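Side-chain contacts in Obg-like ATPase 1 (Schizosaccharomyces pombe, PDB 1NI3), which hydrolyses ATP, and GTP less efficiently, and negatively regulates the G2/M transition of the cell cycle: residues Ser209-Glu212 / Val213-Asn217; Glu283-Lys287 / Leu288-Ser292. One frame throughout, in Å; residues are numbered along the deposited sequence.

Overall arrangement
Both contacts are local, each within one continuous piece of chain, and between them they treat the two ends of helices: interaction 1 is the start of helix 210-217, interaction 2 the end of helix 278-287 and the loop toward helix 294-304. They share no element, and their centres lie about 45 Å apart on opposite sides of the chain's centre. Interaction 1 is partly buried, with Val213, Ile215 and Ile216 buried, and Arg211 and Glu214 exposed. Interaction 2 is a surface contact in which Cys285 alone is buried. At Ser209-Asn217 two side chains and two backbone amides close a capping box at the helix start; at Glu283-Ser292 backbone amides close on the last helix carbonyls, beside a network of charged side chains.

Interaction 1 of 2, residues Ser209-Glu212 / Val213-Asn217; sequences SNRE and VEIIN
Arg211 lays its guanidinium group over Ile215 while reaching round to Glu214, so one side chain makes both an apolar and an ionic contact one turn along the helix. CD1 of Ile215 sits 3.8 Å above the guanidinium plane, over its centre. With CG anti to the backbone N (chi1 173°) and a bend at chi2, the arginine chain bends forward along the helix and brings NH1 2.7 Å from Glu214 OE1. This salt bridge is not coplanar: the guanidinium and carboxylate planes stand 81° apart, and OE1 is met on its anti side but out of the carboxylate plane, in a bent bond (132° at the hydrogen). An alanine in place of Ile215 would probably strip the guanidinium of its apolar cover and let it turn more loosely about the bridge to Glu214.

At the first turn the helix is started by a capping box. Glu212 N donates to Ser209 OG at 3.2 Å, and Ser209 N donates in return to Glu212 OE2 at 2.8 Å, approaching from above the carboxylate plane. Each residue thus satisfies a backbone amide of the other. Glu212 OE1 has its own partner, a salt bridge to Lys191. After the cap the regular i to i+4 helix bonds begin, with Val213 N bonded to Ser209 O and Ile216 N to Glu212 O.

Ile215 packs on Glu185, Ile188 and Ile189 of helix 179-199, and Ile216 on Val192 of that helix and on Trp208. Val213 touches Trp14 and Asn217 OD1 accepts from Gly15 N, so helix 210-217 contacts both helix 179-199 and the N-terminal loop.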
loop_
_atom_site.group_PDB
_atom_site.type_symbol
_atom_site.label_atom_id
_atom_site.label_comp_id
_atom_site.label_asym_id
_atom_site.label_seq_id
_atom_site.Cartn_x
_atom_site.Cartn_y
_atom_site.Cartn_z
ATOM N N SER A 209 -11.698 6.046 -18.197
ATOM C CA SER A 209 -12.895 6.688 -17.682
ATOM C C SER A 209 -13.390 5.851 -16.504
ATOM O O SER A 209 -12.926 4.725 -16.299
ATOM C CB SER A 209 -13.976 6.719 -18.748
ATOM O OG SER A 209 -14.405 5.411 -19.040
ATOM N N ASN A 210 -14.339 6.380 -15.737
ATOM C CA ASN A 210 -14.859 5.644 -14.595
ATOM C C ASN A 210 -15.365 4.258 -15.006
ATOM O O ASN A 210 -15.105 3.264 -14.320
ATOM C CB ASN A 210 -15.960 6.456 -13.903
ATOM C CG ASN A 210 -15.400 7.615 -13.100
ATOM O OD1 ASN A 210 -16.111 8.266 -12.327
ATOM N ND2 ASN A 210 -14.113 7.876 -13.279
ATOM N N ARG A 211 -16.063 4.188 -16.134
ATOM C CA ARG A 211 -16.571 2.919 -16.638
ATOM C C ARG A 211 -15.427 1.965 -16.947
ATOM O O ARG A 211 -15.459 0.801 -16.566
ATOM C CB ARG A 211 -17.379 3.161 -17.910
ATOM C CG ARG A 211 -17.820 1.897 -18.611
ATOM C CD ARG A 211 -18.757 1.101 -17.734
ATOM N NE ARG A 211 -19.329 -0.015 -18.470
ATOM C CZ ARG A 211 -19.349 -1.265 -18.027
ATOM N NH1 ARG A 211 -18.826 -1.560 -16.843
ATOM N NH2 ARG A 211 -19.887 -2.220 -18.775
ATOM N N GLU A 212 -14.427 2.471 -17.659
ATOM C CA GLU A 212 -13.270 1.674 -18.043
ATOM C C GLU A 212 -12.510 1.196 -16.820
ATOM O O GLU A 212 -12.027 0.062 -16.774
ATOM C CB GLU A 212 -12.352 2.498 -18.933
ATOM C CG GLU A 212 -13.013 2.867 -20.232
ATOM C CD GLU A 212 -12.187 3.818 -21.056
ATOM O OE1 GLU A 212 -12.432 3.916 -22.275
ATOM O OE2 GLU A 212 -11.286 4.470 -20.495
ATOM N N VAL A 213 -12.404 2.063 -15.823
ATOM C CA VAL A 213 -11.713 1.693 -14.597
ATOM C C VAL A 213 -12.480 0.544 -13.959
ATOM O O VAL A 213 -11.897 -0.429 -13.474
ATOM C CB VAL A 213 -11.647 2.886 -13.620
ATOM C CG1 VAL A 213 -11.347 2.392 -12.211
ATOM C CG2 VAL A 213 -10.571 3.860 -14.065
ATOM N N GLU A 214 -13.798 0.670 -13.982
ATOM C CA GLU A 214 -14.678 -0.339 -13.424
ATOM C C GLU A 214 -14.424 -1.694 -14.069
ATOM O O GLU A 214 -14.205 -2.698 -13.388
ATOM C CB GLU A 214 -16.116 0.089 -13.662
ATOM C CG GLU A 214 -17.143 -0.786 -13.032
ATOM C CD GLU A 214 -18.521 -0.286 -13.306
ATOM O OE1 GLU A 214 -18.854 -0.145 -14.503
ATOM O OE2 GLU A 214 -19.257 -0.009 -12.332
ATOM N N ILE A 215 -14.455 -1.721 -15.393
ATOM C CA ILE A 215 -14.225 -2.967 -16.109
ATOM C C ILE A 215 -12.857 -3.511 -15.753
ATOM O O ILE A 215 -12.733 -4.641 -15.303
ATOM C CB ILE A 215 -14.306 -2.760 -17.622
ATOM C CG1 ILE A 215 -15.751 -2.422 -17.997
ATOM C CG2 ILE A 215 -13.818 -4.006 -18.354
ATOM C CD1 ILE A 215 -15.964 -2.114 -19.442
ATOM N N ILE A 216 -11.827 -2.705 -15.939
ATOM C CA ILE A 216 -10.495 -3.166 -15.618
ATOM C C ILE A 216 -10.423 -3.838 -14.239
ATOM O O ILE A 216 -9.973 -4.979 -14.138
ATOM C CB ILE A 216 -9.507 -2.008 -15.722
ATOM C CG1 ILE A 216 -9.515 -1.478 -17.160
ATOM C CG2 ILE A 216 -8.105 -2.472 -15.357
ATOM C CD1 ILE A 216 -8.564 -0.339 -17.419
ATOM N N ASN A 217 -10.894 -3.171 -13.187
ATOM C CA ASN A 217 -10.854 -3.776 -11.845
ATOM C C ASN A 217 -11.326 -5.227 -11.810
ATOM O O ASN A 217 -10.840 -6.039 -11.012
ATOM C CB ASN A 217 -11.685 -2.966 -10.856
ATOM C CG ASN A 217 -11.041 -1.667 -10.507
ATOM O OD1 ASN A 217 -9.826 -1.588 -10.327
ATOM N ND2 ASN A 217 -11.852 -0.632 -10.370
#

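Interaction 2 of 2, residues Glu283-Lys287 / Leu288-Ser292; sequences EECKK and LNTKS
Cys285 O takes the amide of Thr290 at 2.7 Å across the end of the helix, reaching five residues on where the preceding carbonyl reaches four. That preceding bond joins Leu288 N to Glu284 O at 3.0 Å. Asn289, at positive phi (55°), turns the chain out of the helix; its N donates to Lys286 O at 2.7 Å, from well above the carbonyl plane. The amides of Leu288, Asn289 and Thr290 are thus all used by carbonyls of the last turn.

On the flank, Glu284 and Leu288 lie side by side, with Leu288 CD1 3.3 Å from Glu284 OE2. That oxygen is satisfied by a salt bridge to Arg272 of helix 267-273. Lys287 NZ forms a salt bridge with Glu283 OE1 at 3.5 Å, its hydrogen bond weak, and a long one with Glu284 OE1, completing a surface network of charges. Buried Cys285 puts SG against the backbone, 3.8 Å from Lys291 CA, and packs on Leu273. Ser292 OG bonds Glu270 OE1 and also caps Leu294 N, at the turn leading into helix 294-304. Positive phi with paired bonds back into the last turn makes this a Schellman motif, here ending helix 278-287.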
loop_
_atom_site.group_PDB
_atom_site.type_symbol
_atom_site.label_atom_id
_atom_site.label_comp_id
_atom_site.label_asym_id
_atom_site.label_seq_id
_atom_site.Cartn_x
_atom_site.Cartn_y
_atom_site.Cartn_z
ATOM N N GLU A 283 18.860 9.220 19.188
ATOM C CA GLU A 283 20.191 9.757 19.475
ATOM C C GLU A 283 21.188 9.355 18.384
ATOM O O GLU A 283 21.947 10.190 17.876
ATOM C CB GLU A 283 20.690 9.244 20.830
ATOM C CG GLU A 283 22.101 9.706 21.197
ATOM C CD GLU A 283 22.783 8.780 22.194
ATOM O OE1 GLU A 283 23.931 9.073 22.598
ATOM O OE2 GLU A 283 22.181 7.747 22.564
ATOM N N GLU A 284 21.172 8.065 18.045
ATOM C CA GLU A 284 22.044 7.468 17.030
ATOM C C GLU A 284 21.744 8.087 15.669
ATOM O O GLU A 284 22.650 8.412 14.895
ATOM C CB GLU A 284 21.800 5.949 16.983
ATOM C CG GLU A 284 22.508 5.182 15.856
ATOM C CD GLU A 284 24.010 5.110 16.025
ATOM O OE1 GLU A 284 24.512 5.579 17.069
ATOM O OE2 GLU A 284 24.691 4.580 15.113
ATOM N N CYS A 285 20.457 8.245 15.388
ATOM C CA CYS A 285 20.015 8.825 14.138
ATOM C C CYS A 285 20.469 10.279 14.050
ATOM O O CYS A 285 20.797 10.764 12.963
ATOM C CB CYS A 285 18.496 8.734 14.031
ATOM S SG CYS A 285 17.912 7.321 13.081
ATOM N N LYS A 286 20.495 10.976 15.189
ATOM C CA LYS A 286 20.924 12.372 15.193
ATOM C C LYS A 286 22.428 12.469 14.979
ATOM O O LYS A 286 22.881 13.227 14.134
ATOM C CB LYS A 286 20.532 13.075 16.501
ATOM C CG LYS A 286 20.536 14.612 16.379
ATOM C CD LYS A 286 19.826 15.312 17.548
ATOM C CE LYS A 286 18.330 14.983 17.610
ATOM N NZ LYS A 286 17.649 15.571 18.808
ATOM N N LYS A 287 23.192 11.690 15.737
ATOM C CA LYS A 287 24.642 11.695 15.616
ATOM C C LYS A 287 25.076 11.404 14.188
ATOM O O LYS A 287 26.028 12.000 13.697
ATOM C CB LYS A 287 25.262 10.671 16.577
ATOM C CG LYS A 287 25.097 11.041 18.063
ATOM C CD LYS A 287 25.800 10.055 19.026
ATOM C CE LYS A 287 25.133 8.673 19.039
ATOM N NZ LYS A 287 25.756 7.714 20.003
ATOM N N LEU A 288 24.375 10.493 13.520
ATOM C CA LEU A 288 24.693 10.143 12.133
ATOM C C LEU A 288 23.982 11.080 11.174
ATOM O O LEU A 288 24.184 11.032 9.958
ATOM C CB LEU A 288 24.275 8.705 11.845
ATOM C CG LEU A 288 25.260 7.687 12.405
ATOM C CD1 LEU A 288 24.712 6.282 12.251
ATOM C CD2 LEU A 288 26.579 7.844 11.669
ATOM N N ASN A 289 23.146 11.933 11.745
ATOM C CA ASN A 289 22.383 12.887 10.974
ATOM C C ASN A 289 21.573 12.207 9.888
ATOM O O ASN A 289 21.845 12.361 8.692
ATOM C CB ASN A 289 23.301 13.929 10.343
ATOM C CG ASN A 289 22.528 14.968 9.561
ATOM O OD1 ASN A 289 21.645 15.635 10.105
ATOM N ND2 ASN A 289 22.844 15.105 8.275
ATOM N N THR A 290 20.567 11.455 10.316
ATOM C CA THR A 290 19.701 10.751 9.387
ATOM C C THR A 290 18.475 10.234 10.143
ATOM O O THR A 290 18.351 10.440 11.348
ATOM C CB THR A 290 20.465 9.588 8.721
ATOM O OG1 THR A 290 19.777 9.182 7.532
ATOM C CG2 THR A 290 20.599 8.408 9.677
ATOM N N LYS A 291 17.568 9.571 9.438
ATOM C CA LYS A 291 16.352 9.063 10.065
ATOM C C LYS A 291 15.871 7.778 9.420
ATOM O O LYS A 291 16.100 7.560 8.232
ATOM C CB LYS A 291 15.241 10.126 9.974
ATOM C CG LYS A 291 14.796 10.499 8.537
ATOM C CD LYS A 291 13.794 11.674 8.565
ATOM C CE LYS A 291 13.304 12.105 7.176
ATOM N NZ LYS A 291 12.212 13.130 7.249
ATOM N N SER A 292 15.185 6.938 10.191
ATOM C CA SER A 292 14.666 5.688 9.652
ATOM C C SER A 292 13.582 5.937 8.608
ATOM O O SER A 292 12.684 6.749 8.827
ATOM C CB SER A 292 14.076 4.833 10.770
ATOM O OG SER A 292 13.322 3.769 10.201
#